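Sulfoquinovosidase (PDB 5AEG) hydrolyses plant sulfoquinovosyl diacylglycerides and simple sulfoquinovosides to release sulfoquinovose, which feeds bacterial sulfoglycolysis. Local coordinates at residues G53-K58 with P147-E152; P185-T190 with F205-P210; I285-W290 with E311-L316; M403-E408 with F453-S458; T627-E632 with G646-V651. One frame throughout, in Å; residues are numbered along the deposited sequence.

Interaction 1: residues G53-K58 with P147-E152; sequences GNFSIK and PLWTSE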
# COMPACT_ATOMS: atom_id res chain seq x y z
N GLY A 53 4.89 15.17 8.74
CA GLY A 53 4.72 13.85 8.09
C GLY A 53 5.60 13.64 6.93
O GLY A 53 5.72 12.50 6.48
N ASN A 54 6.22 14.72 6.44
CA ASN A 54 7.22 14.65 5.39
C ASN A 54 8.66 14.44 5.93
O ASN A 54 9.61 15.27 5.71
CB ASN A 54 7.16 15.85 4.50
CG ASN A 54 5.83 15.97 3.79
OD1 ASN A 54 5.48 15.17 2.98
ND2 ASN A 54 5.13 17.01 4.08
N PHE A 55 8.80 13.31 6.64
CA PHE A 55 9.91 13.11 7.52
C PHE A 55 11.24 13.28 6.85
O PHE A 55 11.52 12.68 5.80
CB PHE A 55 9.88 11.70 8.13
CG PHE A 55 8.89 11.50 9.17
CD1 PHE A 55 7.59 11.08 8.89
CD2 PHE A 55 9.25 11.65 10.52
CE1 PHE A 55 6.68 10.86 9.85
CE2 PHE A 55 8.34 11.41 11.50
CZ PHE A 55 7.03 11.01 11.21
N SER A 56 12.12 14.01 7.52
CA SER A 56 13.53 13.95 7.21
C SER A 56 14.18 13.14 8.33
O SER A 56 14.13 13.53 9.46
CB SER A 56 14.13 15.34 7.21
OG SER A 56 15.53 15.22 7.19
N ILE A 57 14.71 11.99 7.99
CA ILE A 57 15.21 11.04 9.00
C ILE A 57 16.58 10.61 8.58
O ILE A 57 16.78 10.08 7.52
CB ILE A 57 14.21 9.90 9.36
CG1 ILE A 57 14.90 8.88 10.28
CG2 ILE A 57 13.55 9.25 8.15
CD1 ILE A 57 13.90 8.12 11.14
N LYS A 58 17.56 10.89 9.39
CA LYS A 58 18.92 10.42 9.10
C LYS A 58 19.68 10.03 10.37
O LYS A 58 19.28 10.40 11.45
CB LYS A 58 19.69 11.50 8.38
CG LYS A 58 19.94 12.70 9.26
CD LYS A 58 21.27 13.36 8.85
CE LYS A 58 21.25 13.90 7.43
NZ LYS A 58 20.17 14.92 7.33
N PRO A 147 15.30 3.07 2.21
CA PRO A 147 14.82 3.33 3.56
C PRO A 147 13.34 2.91 3.69
O PRO A 147 12.50 3.20 2.80
CB PRO A 147 14.93 4.87 3.67
CG PRO A 147 16.05 5.20 2.71
CD PRO A 147 15.70 4.29 1.54
N LEU A 148 13.04 2.34 4.84
CA LEU A 148 11.73 1.83 5.19
C LEU A 148 11.18 2.55 6.43
O LEU A 148 11.35 2.11 7.62
CB LEU A 148 11.83 0.33 5.49
CG LEU A 148 12.32 -0.48 4.26
CD1 LEU A 148 12.56 -1.94 4.67
CD2 LEU A 148 11.41 -0.40 3.01
N TRP A 149 10.45 3.64 6.16
CA TRP A 149 9.94 4.49 7.19
C TRP A 149 8.63 5.09 6.69
O TRP A 149 8.66 5.78 5.68
CB TRP A 149 10.97 5.52 7.46
CG TRP A 149 10.56 6.47 8.56
CD1 TRP A 149 10.02 7.73 8.41
CD2 TRP A 149 10.61 6.23 9.96
NE1 TRP A 149 9.75 8.28 9.65
CE2 TRP A 149 10.10 7.40 10.62
CE3 TRP A 149 11.09 5.17 10.75
CZ2 TRP A 149 10.07 7.51 12.01
CZ3 TRP A 149 11.05 5.29 12.16
CH2 TRP A 149 10.54 6.45 12.75
N THR A 150 7.52 4.76 7.33
CA THR A 150 6.20 5.22 6.85
C THR A 150 6.11 6.71 6.97
O THR A 150 6.61 7.31 7.95
CB THR A 150 4.97 4.48 7.47
OG1 THR A 150 3.85 4.86 6.68
CG2 THR A 150 4.75 4.79 8.94
N SER A 151 5.61 7.36 5.93
CA SER A 151 5.55 8.81 5.85
C SER A 151 4.55 9.24 4.79
O SER A 151 3.94 8.40 4.10
CB SER A 151 6.90 9.44 5.50
OG SER A 151 7.34 9.35 4.12
N GLU A 152 4.36 10.55 4.69
CA GLU A 152 3.69 11.04 3.46
C GLU A 152 4.48 10.55 2.28
O GLU A 152 5.72 10.37 2.27
CB GLU A 152 3.55 12.54 3.40
CG GLU A 152 2.80 13.15 4.59
CD GLU A 152 1.53 12.42 4.88
OE1 GLU A 152 0.76 12.21 3.88
OE2 GLU A 152 1.32 11.99 6.07
O HOH W 1 10.04 10.51 4.72
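The indole of Trp149 drives its nitrogen edge into the face of Phe55, a T-shaped pair in which NE1 of Trp149 comes within 3.4 Å of CG of Phe55. The two planes stand 84° apart, and NE1 sits above the phenyl ring but displaced toward its rim. A chi1 of -179° sends the indole of Trp149 out, opposite its own backbone N, to the other segment, where it also presents a face to Ile57. There CD1 of Ile57 lies 3.8 Å from the centroid of the six-membered ring, almost on the ring normal, a CH-pi contact, while the CG2 branch covers CD1 of the indole. Trp149 is thus held at one edge and over one face; His426 stacks on it as well. Both segments belong to the galactose mutarotase-like N-terminal domain, where the loop leading into strand 56-74 meets the loop that follows strand 145-148, close to the active-site residues. One backbone bond joins these loops, from Glu152 N to Gly53 O at 3.0 Å, the donor standing above the carbonyl plane. A water donates to Phe55 O and to Ser151 OG, which in turn donates to Glu152 O, 2.7 Å away. Gly53 lies close against the Glu152 side chain: a beta carbon there would press on OE2 and on the preceding carbonyl. The bent side chain of Glu152 carries its carboxylate into the catalytic centre, where OE1 makes a salt bridge with Arg455.

Interaction 2: residues P185-T190 with F205-P210; sequences PTFVST and FDFSAP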
# COMPACT_ATOMS: atom_id res chain seq x y z
N PRO A 185 9.30 -4.39 5.71
CA PRO A 185 10.63 -5.04 5.70
C PRO A 185 10.52 -6.49 5.27
O PRO A 185 10.83 -7.40 6.04
CB PRO A 185 11.10 -4.86 7.15
CG PRO A 185 9.85 -4.90 7.91
CD PRO A 185 8.85 -4.10 7.07
N THR A 186 10.07 -6.68 4.02
CA THR A 186 9.65 -8.01 3.47
C THR A 186 9.99 -7.91 1.97
O THR A 186 9.63 -6.93 1.32
CB THR A 186 8.15 -8.21 3.62
OG1 THR A 186 7.81 -8.08 4.99
CG2 THR A 186 7.71 -9.55 3.12
N PHE A 187 10.74 -8.88 1.42
CA PHE A 187 11.11 -8.85 0.02
C PHE A 187 11.14 -10.29 -0.54
O PHE A 187 11.15 -11.28 0.24
CB PHE A 187 12.40 -8.06 -0.29
CG PHE A 187 13.68 -8.65 0.21
CD1 PHE A 187 14.15 -8.35 1.48
CD2 PHE A 187 14.42 -9.56 -0.56
CE1 PHE A 187 15.35 -8.86 1.92
CE2 PHE A 187 15.57 -10.10 -0.07
CZ PHE A 187 16.03 -9.74 1.15
N VAL A 188 11.03 -10.34 -1.85
CA VAL A 188 11.13 -11.57 -2.67
C VAL A 188 12.31 -11.42 -3.57
O VAL A 188 12.49 -10.44 -4.29
CB VAL A 188 9.90 -11.76 -3.53
CG1 VAL A 188 10.04 -12.84 -4.58
CG2 VAL A 188 8.77 -12.13 -2.65
N SER A 189 13.09 -12.51 -3.65
CA SER A 189 14.21 -12.57 -4.57
C SER A 189 13.87 -13.57 -5.72
O SER A 189 13.15 -14.56 -5.49
CB SER A 189 15.44 -13.19 -3.81
OG SER A 189 16.46 -13.54 -4.77
N THR A 190 14.51 -13.36 -6.86
CA THR A 190 14.39 -14.31 -7.97
C THR A 190 15.17 -15.64 -7.75
O THR A 190 15.06 -16.49 -8.60
CB THR A 190 14.67 -13.69 -9.31
OG1 THR A 190 15.94 -13.07 -9.37
CG2 THR A 190 13.53 -12.65 -9.66
N PHE A 205 17.00 -1.10 3.45
CA PHE A 205 17.31 -2.34 2.67
C PHE A 205 18.03 -1.95 1.44
O PHE A 205 17.45 -1.29 0.56
CB PHE A 205 16.02 -3.14 2.38
CG PHE A 205 15.47 -3.98 3.51
CD1 PHE A 205 15.80 -3.76 4.85
CD2 PHE A 205 14.51 -4.92 3.23
CE1 PHE A 205 15.23 -4.53 5.83
CE2 PHE A 205 13.98 -5.74 4.23
CZ PHE A 205 14.31 -5.53 5.53
N ASP A 206 19.34 -2.30 1.34
CA ASP A 206 20.16 -1.81 0.27
C ASP A 206 20.38 -2.96 -0.73
O ASP A 206 21.02 -3.98 -0.45
CB ASP A 206 21.46 -1.23 0.81
CG ASP A 206 22.34 -0.67 -0.26
OD1 ASP A 206 21.97 -0.62 -1.45
OD2 ASP A 206 23.41 -0.19 0.08
N PHE A 207 19.80 -2.80 -1.92
CA PHE A 207 19.88 -3.81 -2.96
C PHE A 207 20.81 -3.40 -4.09
O PHE A 207 20.70 -3.91 -5.21
CB PHE A 207 18.43 -4.12 -3.47
CG PHE A 207 17.51 -4.63 -2.43
CD1 PHE A 207 17.73 -5.85 -1.80
CD2 PHE A 207 16.41 -3.89 -2.03
CE1 PHE A 207 16.85 -6.31 -0.88
CE2 PHE A 207 15.57 -4.31 -1.08
CZ PHE A 207 15.78 -5.54 -0.48
N SER A 208 21.78 -2.56 -3.79
CA SER A 208 22.68 -1.92 -4.77
C SER A 208 23.85 -2.83 -5.18
O SER A 208 24.34 -2.79 -6.32
CB SER A 208 23.33 -0.67 -4.18
OG SER A 208 22.29 0.25 -4.06
N ALA A 209 24.32 -3.63 -4.24
CA ALA A 209 25.64 -4.29 -4.49
C ALA A 209 25.40 -5.61 -5.23
O ALA A 209 24.49 -6.41 -4.86
CB ALA A 209 26.42 -4.49 -3.17
N PRO A 210 26.23 -5.86 -6.28
CA PRO A 210 26.00 -7.10 -7.05
C PRO A 210 26.10 -8.38 -6.27
O PRO A 210 25.36 -9.34 -6.59
CB PRO A 210 27.03 -7.02 -8.21
CG PRO A 210 27.37 -5.59 -8.30
CD PRO A 210 27.21 -4.98 -6.92
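Pro185 and Phe205 have the nearest CA atoms, 7.8 Å apart, and no hydrogen bond joins the segments. The chain turns a corner at Pro185 before entering strand 186-189; the other segment leaves strand 203-206 in an Asx turn, where Asp206 OD1 accepts from both the backbone N and the OG of Ser208. Side chains of the second segment bridge the gap, reaching side chains and the Pro185 backbone, and three phenylalanines form an aromatic cluster there. Phe187 is the middle ring, swung between its own backbone N and carbonyl carbon (chi1 68°) to face the other segment. Over one of its faces stands the edge of Phe207 in a T-shaped pair, with centroids 5.0 Å apart and planes at 70°. Here CZ of Phe207 approaches CD1 of Phe187 to 3.8 Å, and CE1 sits over the ring centre. Phe205 comes instead to the rim of Phe187, its CE2 lying 3.8 Å from CD1 of Phe187 near that ring's plane. The far end of Phe205 also rests on the proline, with CZ 3.7 Å from CB of Pro185. The cluster lies between strands of the galactose mutarotase-like beta domain: Ile129 of strand 129-133 touches Phe187 and Phe207, in strand 193-197 Cys195 meets Phe187 and Val197 meets Phe205 and Pro185, and Leu148 of strand 145-148 packs against Phe205 and Pro185.

Interaction 3: residues I285-W290 with E311-L316; sequences IWAQDW and ENYPQL. With CA (calcium ion), chain C.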
# COMPACT_ATOMS: atom_id res chain seq x y z
N ILE A 285 -22.00 5.90 -3.33
CA ILE A 285 -21.61 7.26 -3.08
C ILE A 285 -20.65 7.30 -1.88
O ILE A 285 -20.97 6.81 -0.80
CB ILE A 285 -22.87 8.06 -2.70
CG1 ILE A 285 -23.82 8.10 -3.94
CG2 ILE A 285 -22.50 9.49 -2.30
CD1 ILE A 285 -25.11 8.78 -3.62
N TRP A 286 -19.53 7.92 -2.08
CA TRP A 286 -18.48 8.04 -1.04
C TRP A 286 -18.36 9.56 -0.80
O TRP A 286 -17.97 10.33 -1.68
CB TRP A 286 -17.13 7.50 -1.58
CG TRP A 286 -16.02 7.90 -0.64
CD1 TRP A 286 -15.97 7.65 0.68
CD2 TRP A 286 -14.91 8.73 -0.94
NE1 TRP A 286 -14.85 8.23 1.24
CE2 TRP A 286 -14.17 8.90 0.25
CE3 TRP A 286 -14.42 9.27 -2.11
CZ2 TRP A 286 -13.03 9.71 0.31
CZ3 TRP A 286 -13.22 10.01 -2.05
CH2 TRP A 286 -12.58 10.25 -0.85
N ALA A 287 -18.82 9.99 0.37
CA ALA A 287 -18.91 11.40 0.75
C ALA A 287 -18.05 11.61 1.99
O ALA A 287 -18.49 11.38 3.15
CB ALA A 287 -20.38 11.78 1.05
N GLN A 288 -16.82 12.01 1.78
CA GLN A 288 -15.92 12.16 2.93
C GLN A 288 -16.30 13.32 3.91
O GLN A 288 -15.81 13.31 5.07
CB GLN A 288 -14.48 12.27 2.50
CG GLN A 288 -14.14 13.50 1.66
CD GLN A 288 -12.64 13.63 1.41
OE1 GLN A 288 -11.82 12.84 1.91
NE2 GLN A 288 -12.27 14.74 0.73
N ASP A 289 -17.11 14.28 3.43
CA ASP A 289 -17.63 15.38 4.30
C ASP A 289 -18.92 15.06 5.06
O ASP A 289 -19.52 16.01 5.58
CB ASP A 289 -17.74 16.75 3.50
CG ASP A 289 -18.72 16.71 2.40
OD1 ASP A 289 -18.96 15.59 1.89
OD2 ASP A 289 -19.30 17.77 2.05
N TRP A 290 -19.24 13.77 5.24
CA TRP A 290 -20.33 13.28 6.02
C TRP A 290 -20.39 13.82 7.46
O TRP A 290 -21.48 13.92 8.04
CB TRP A 290 -20.36 11.78 6.04
CG TRP A 290 -19.34 11.19 6.95
CD1 TRP A 290 -17.99 11.29 6.81
CD2 TRP A 290 -19.57 10.50 8.18
NE1 TRP A 290 -17.38 10.69 7.87
CE2 TRP A 290 -18.32 10.22 8.74
CE3 TRP A 290 -20.72 10.12 8.87
CZ2 TRP A 290 -18.16 9.51 9.97
CZ3 TRP A 290 -20.57 9.39 10.09
CH2 TRP A 290 -19.28 9.12 10.61
N GLU A 311 -26.41 18.83 9.75
CA GLU A 311 -26.42 20.10 9.06
C GLU A 311 -25.84 20.03 7.64
O GLU A 311 -26.39 20.60 6.66
CB GLU A 311 -25.71 21.19 9.91
CG GLU A 311 -26.38 21.37 11.30
CD GLU A 311 -27.82 21.95 11.21
OE1 GLU A 311 -28.28 22.34 10.12
OE2 GLU A 311 -28.51 22.05 12.26
N ASN A 312 -24.67 19.41 7.53
CA ASN A 312 -24.09 19.26 6.17
C ASN A 312 -24.79 18.17 5.30
O ASN A 312 -24.84 18.30 4.09
CB ASN A 312 -22.60 19.00 6.29
CG ASN A 312 -21.84 19.30 5.01
OD1 ASN A 312 -22.07 20.28 4.33
ND2 ASN A 312 -20.88 18.41 4.66
N TYR A 313 -25.27 17.10 5.95
CA TYR A 313 -25.93 15.96 5.28
C TYR A 313 -27.33 15.74 5.93
O TYR A 313 -27.60 14.70 6.54
CB TYR A 313 -25.08 14.67 5.39
CG TYR A 313 -24.08 14.70 4.30
CD1 TYR A 313 -22.89 15.46 4.41
CD2 TYR A 313 -24.34 14.09 3.08
CE1 TYR A 313 -21.97 15.58 3.32
CE2 TYR A 313 -23.48 14.22 2.00
CZ TYR A 313 -22.27 14.90 2.14
OH TYR A 313 -21.49 15.05 1.08
N PRO A 314 -28.24 16.71 5.70
CA PRO A 314 -29.61 16.47 6.20
C PRO A 314 -30.27 15.21 5.63
O PRO A 314 -30.14 14.93 4.40
CB PRO A 314 -30.36 17.74 5.78
CG PRO A 314 -29.64 18.27 4.57
CD PRO A 314 -28.14 17.92 4.84
N GLN A 315 -30.92 14.48 6.55
CA GLN A 315 -31.78 13.30 6.24
C GLN A 315 -30.93 12.11 5.73
O GLN A 315 -31.43 11.22 5.09
CB GLN A 315 -32.91 13.63 5.22
CG GLN A 315 -33.74 14.88 5.52
CD GLN A 315 -34.94 15.02 4.61
OE1 GLN A 315 -34.89 15.62 3.52
NE2 GLN A 315 -36.02 14.41 5.02
N LEU A 316 -29.62 12.10 6.05
CA LEU A 316 -28.78 11.07 5.49
C LEU A 316 -29.18 9.69 6.03
O LEU A 316 -29.11 8.73 5.33
CB LEU A 316 -27.31 11.38 5.84
CG LEU A 316 -26.28 10.28 5.42
CD1 LEU A 316 -26.29 10.23 3.95
CD2 LEU A 316 -24.92 10.60 6.03
CA CA C . -30.24 22.37 8.81
O HOH W 2 -29.07 21.36 6.71
O HOH W 3 -31.41 22.08 10.84
O HOH W 4 -30.14 19.91 9.24
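Trp290 and Tyr313 bring the two backbones nearest, CA to CA 6.3 Å, where a type I turn from Ala287 to Trp290 meets the irregular loop 311-316. Asp289 is gripped from two directions. The hydroxyl of Tyr313 donates to OD1 of Asp289 over 2.7 Å, arriving on the syn side, and the carboxylate stands perpendicular to the phenol ring at its edge. The two N-H groups of Asn312 ND2 serve one acceptor each, the backbone O of Asp289 at 2.9 Å and its OD2 at 3.1 Å, the latter from above the carboxylate plane. This turn follows barrel strand 282-286 of the TIM-barrel domain and carries Gln288, a substrate-binding residue, while loop 311-316 leads into helix 316-325. OD2 of Asp289 also accepts from Gly263 N, which ties the carboxylate to another loop. Were Asp289 replaced by an alanine, the Tyr313 hydroxyl and the Gly263 amide would probably lose this acceptor, and Asn312 would keep just its bond to the backbone O. CB of Ala287 also touches the phenol, 3.5 Å from OH of Tyr313. At the solvent-exposed start of segment 311-316, Glu311 OE1 binds a calcium ion at 2.4 Å, together with three waters.

Interaction 4: residues M403-E408 with F453-S458; sequences MADFGE and FMRAGS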
# COMPACT_ATOMS: atom_id res chain seq x y z
N MET A 403 -13.38 5.33 3.66
CA MET A 403 -11.98 5.53 3.60
C MET A 403 -11.50 5.53 5.04
O MET A 403 -12.04 6.31 5.82
CB MET A 403 -11.62 6.85 2.90
CG MET A 403 -10.16 7.23 2.89
SD MET A 403 -9.75 8.77 2.06
CE MET A 403 -9.79 8.28 0.34
N ALA A 404 -10.52 4.66 5.36
CA ALA A 404 -9.87 4.70 6.68
C ALA A 404 -8.51 5.26 6.42
O ALA A 404 -7.54 4.54 6.05
CB ALA A 404 -9.79 3.31 7.32
N ASP A 405 -8.42 6.58 6.56
CA ASP A 405 -7.27 7.33 6.09
C ASP A 405 -6.17 7.42 7.17
O ASP A 405 -6.41 7.12 8.32
CB ASP A 405 -7.75 8.72 5.72
CG ASP A 405 -6.82 9.50 4.82
OD1 ASP A 405 -5.81 8.98 4.24
OD2 ASP A 405 -7.12 10.70 4.65
N PHE A 406 -5.00 7.89 6.75
CA PHE A 406 -3.83 8.12 7.58
C PHE A 406 -3.31 6.85 8.29
O PHE A 406 -3.55 5.75 7.79
CB PHE A 406 -4.11 9.27 8.59
CG PHE A 406 -4.04 10.59 8.00
CD1 PHE A 406 -2.83 11.29 7.99
CD2 PHE A 406 -5.20 11.22 7.57
CE1 PHE A 406 -2.75 12.57 7.42
CE2 PHE A 406 -5.11 12.47 6.97
CZ PHE A 406 -3.89 13.16 6.92
N GLY A 407 -2.44 7.03 9.30
CA GLY A 407 -1.67 5.93 9.86
C GLY A 407 -0.19 6.11 9.77
O GLY A 407 0.55 5.48 10.55
N GLU A 408 0.24 6.95 8.80
CA GLU A 408 1.63 7.18 8.46
C GLU A 408 2.31 8.28 9.30
O GLU A 408 3.48 8.52 9.15
CB GLU A 408 1.81 7.42 6.92
CG GLU A 408 1.45 8.82 6.44
CD GLU A 408 -0.05 9.12 6.43
OE1 GLU A 408 -0.82 8.16 6.57
OE2 GLU A 408 -0.46 10.33 6.28
N PHE A 453 -11.18 0.99 2.98
CA PHE A 453 -9.98 1.06 2.18
C PHE A 453 -8.99 2.00 2.85
O PHE A 453 -9.41 3.04 3.39
CB PHE A 453 -10.28 1.40 0.71
CG PHE A 453 -11.16 2.60 0.49
CD1 PHE A 453 -12.53 2.47 0.51
CD2 PHE A 453 -10.60 3.82 0.15
CE1 PHE A 453 -13.35 3.58 0.35
CE2 PHE A 453 -11.41 4.94 -0.08
CZ PHE A 453 -12.78 4.79 0.01
N MET A 454 -7.70 1.65 2.75
CA MET A 454 -6.64 2.38 3.42
C MET A 454 -5.55 2.74 2.49
O MET A 454 -5.32 2.04 1.46
CB MET A 454 -6.01 1.43 4.54
CG MET A 454 -7.07 0.99 5.51
SD MET A 454 -6.39 0.20 6.97
CE MET A 454 -5.65 1.56 7.86
N ARG A 455 -4.79 3.79 2.82
CA ARG A 455 -3.55 4.00 2.12
C ARG A 455 -2.31 3.53 2.87
O ARG A 455 -1.46 2.93 2.31
CB ARG A 455 -3.34 5.43 1.63
CG ARG A 455 -3.23 6.56 2.64
CD ARG A 455 -3.08 7.93 1.91
NE ARG A 455 -3.38 8.95 2.94
CZ ARG A 455 -2.54 9.69 3.66
NH1 ARG A 455 -1.26 9.73 3.48
NH2 ARG A 455 -3.00 10.44 4.63
N ALA A 456 -2.18 3.91 4.14
CA ALA A 456 -1.10 3.41 4.97
C ALA A 456 -1.19 1.95 5.29
O ALA A 456 -2.29 1.41 5.40
CB ALA A 456 -1.01 4.24 6.25
N GLY A 457 -0.00 1.34 5.43
CA GLY A 457 0.11 0.01 5.85
C GLY A 457 1.36 -0.38 6.51
O GLY A 457 2.33 0.34 6.49
N SER A 458 1.32 -1.57 7.15
CA SER A 458 2.49 -2.15 7.73
C SER A 458 2.23 -3.64 7.91
O SER A 458 1.17 -4.13 7.57
CB SER A 458 2.82 -1.50 9.11
OG SER A 458 1.80 -1.67 10.09
O HOH W 5 -4.78 4.84 5.54
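OD1 of the nucleophile Asp405 is gripped by three N-H groups: Arg455 NE at 2.8 Å, met nearly along the carboxylate C-O direction, and, more weakly, Arg455 NH2 and the backbone N of Phe406. The guanidinium also reaches Glu408, whose OE2 takes weak, bent bonds from NH1 and NH2 of Arg455, each 3.0 Å long, completing a salt-bridge network. Arg455 is extended from CG to NE and runs alongside Phe406. Its NH2 sits over the centre of the Phe406 ring, 3.3 Å above the plane, a cation-pi contact in which the guanidinium is turned steeply, 75°, to the phenyl. The setting is the C-terminal end of neighbouring parallel strands 401-404 and 451-454 of the TIM barrel, the end where the active site of this fold lies. Ala404 N donates to Phe453 O at 2.8 Å, and the CA of Met403 packs over the face of the Phe453 ring. Past the strands a water donates to Ala404 O and Phe406 O and accepts from Ala456 N, bridging the two segments. Gly407 turns close to the Ala456 methyl. Outside the pair, Tyr333 OH bonds to Asp405 OD2, and Trp433 NE1 to the backbone O of Asp405.

Interaction 5: residues T627-E632 with G646-V651; sequences TLYLPE and GGEVTV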
# COMPACT_ATOMS: atom_id res chain seq x y z
N THR A 627 2.67 1.21 -26.80
CA THR A 627 3.68 0.10 -27.02
C THR A 627 3.84 -0.59 -25.70
O THR A 627 3.93 0.07 -24.64
CB THR A 627 4.98 0.73 -27.56
OG1 THR A 627 4.73 1.34 -28.83
CG2 THR A 627 6.09 -0.31 -27.74
N LEU A 628 3.78 -1.91 -25.72
CA LEU A 628 3.82 -2.74 -24.55
C LEU A 628 4.43 -4.06 -24.99
O LEU A 628 4.74 -4.25 -26.19
CB LEU A 628 2.42 -2.99 -24.03
CG LEU A 628 1.50 -3.64 -25.04
CD1 LEU A 628 0.81 -4.81 -24.38
CD2 LEU A 628 0.49 -2.64 -25.61
N TYR A 629 4.54 -4.96 -24.02
CA TYR A 629 5.16 -6.26 -24.22
C TYR A 629 4.17 -7.36 -24.04
O TYR A 629 3.53 -7.46 -23.01
CB TYR A 629 6.40 -6.43 -23.25
CG TYR A 629 7.04 -7.76 -23.45
CD1 TYR A 629 7.84 -8.02 -24.62
CD2 TYR A 629 6.82 -8.80 -22.58
CE1 TYR A 629 8.46 -9.28 -24.81
CE2 TYR A 629 7.42 -10.07 -22.79
CZ TYR A 629 8.21 -10.30 -23.94
OH TYR A 629 8.77 -11.59 -24.09
N LEU A 630 4.09 -8.30 -25.01
CA LEU A 630 3.35 -9.51 -24.79
C LEU A 630 4.29 -10.72 -24.63
O LEU A 630 5.18 -10.91 -25.48
CB LEU A 630 2.42 -9.77 -26.00
CG LEU A 630 1.36 -8.71 -26.30
CD1 LEU A 630 0.55 -9.04 -27.61
CD2 LEU A 630 0.39 -8.59 -25.17
N PRO A 631 4.12 -11.47 -23.53
CA PRO A 631 4.90 -12.69 -23.43
C PRO A 631 4.28 -13.74 -24.46
O PRO A 631 3.22 -13.46 -25.12
CB PRO A 631 4.67 -13.16 -22.02
CG PRO A 631 3.22 -12.73 -21.75
CD PRO A 631 3.02 -11.46 -22.56
N GLU A 632 4.98 -14.84 -24.65
CA GLU A 632 4.56 -15.81 -25.67
C GLU A 632 3.28 -16.52 -25.30
O GLU A 632 3.19 -17.26 -24.32
CB GLU A 632 5.71 -16.86 -25.94
CG GLU A 632 5.53 -17.59 -27.31
CD GLU A 632 5.44 -16.62 -28.50
OE1 GLU A 632 6.48 -16.05 -28.99
OE2 GLU A 632 4.29 -16.39 -28.98
N GLY A 646 3.81 -13.51 -28.98
CA GLY A 646 4.84 -12.82 -28.13
C GLY A 646 5.66 -11.79 -28.84
O GLY A 646 5.98 -11.91 -30.02
N GLY A 647 6.02 -10.73 -28.13
CA GLY A 647 6.96 -9.73 -28.57
C GLY A 647 6.45 -8.34 -28.14
O GLY A 647 5.30 -8.21 -27.66
N GLU A 648 7.22 -7.33 -28.46
CA GLU A 648 6.79 -5.97 -28.32
C GLU A 648 5.66 -5.73 -29.31
O GLU A 648 5.75 -6.21 -30.51
CB GLU A 648 7.96 -5.03 -28.62
CG GLU A 648 7.87 -3.70 -27.90
CD GLU A 648 8.13 -3.82 -26.39
OE1 GLU A 648 8.70 -4.82 -25.98
OE2 GLU A 648 7.72 -2.93 -25.59
N VAL A 649 4.65 -4.92 -28.94
CA VAL A 649 3.55 -4.58 -29.85
C VAL A 649 3.16 -3.15 -29.69
O VAL A 649 3.20 -2.59 -28.56
CB VAL A 649 2.37 -5.53 -29.60
CG1 VAL A 649 1.76 -5.34 -28.24
CG2 VAL A 649 1.32 -5.36 -30.65
N THR A 650 2.80 -2.52 -30.79
CA THR A 650 2.23 -1.16 -30.72
C THR A 650 0.82 -1.27 -31.21
O THR A 650 0.58 -1.93 -32.26
CB THR A 650 3.10 -0.18 -31.51
OG1 THR A 650 4.43 -0.13 -30.92
CG2 THR A 650 2.41 1.24 -31.60
N VAL A 651 -0.15 -0.75 -30.48
CA VAL A 651 -1.56 -0.78 -30.91
C VAL A 651 -2.20 0.56 -30.82
O VAL A 651 -1.81 1.39 -30.00
CB VAL A 651 -2.44 -1.76 -30.06
CG1 VAL A 651 -2.06 -3.19 -30.34
CG2 VAL A 651 -2.33 -1.49 -28.52
O HOH W 6 6.52 -14.38 -30.93
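The hydroxyls of Thr627 and Thr650 meet at 2.6 Å, OG1 to OG1, at a non-hydrogen-bonded residue pair of the antiparallel strands. Four backbone bonds follow in the hydrogen-bonded pairs. Leu628 and Val649 exchange two that run nearly straight along the carbonyls, the shorter from Val649 N to Leu628 O at 2.8 Å. Leu630 and Gly647 exchange two more, but Leu630 N approaches Gly647 O from above the carbonyl plane. Beyond the strand end, Glu632 folds back at chi2 (57°) and OE2 receives the backbone N of Gly646 at 2.9 Å, while a water donates to Glu632 OE1 and Gly646 O. Neither glycine could readily carry a side chain: a beta carbon on Gly646 would clash with Glu632 OE1, and one on Gly647 with the preceding carbonyl. On the Thr627 face, Glu648 bends so that OE1 lies at the edge of the Tyr629 ring, 3.6 Å from CD1; the Tyr629 hydroxyl bonds to Asp597. On the other face Leu628 and Val649 lie side by side, CG to CG1 3.6 Å, and CG1 of Val649 also touches CG of Leu630 at 3.9 Å. Replacing Leu628 by an alanine is likely to open a gap beside CG1 of Val649. These apolar side chains face strands 613-615 and 660-663, so the two-stranded antiparallel ribbon 625-630/647-652 packs against a second sheet, as in the beta-sandwich C-terminal domain of family 31 glycosidases.

How the interactions relate
The five contacts follow one another along the chain, each closing before the next opens. Interactions 1 and 2 lie in the N-terminal beta domain, centres about 19 Å apart, and touch through Leu148 on neighbouring strands 145-148 and 203-206. Interactions 3 and 4 share the parallel barrel sheet, centres about 21 Å apart, where Trp286 packs on Met403 and Phe453. Interaction 1 also touches interaction 4 across the domain boundary: its centre about 15 Å from that of interaction 4, it lends Glu152 to Arg455, so the N-terminal domain contributes to the surroundings of the catalytic residues. Interaction 5, in the C-terminal domain, stands apart, its nearest atoms about 27 Å from interactions 1 and 4 and about 15 Å from interaction 2, consistent with packing remote from catalysis.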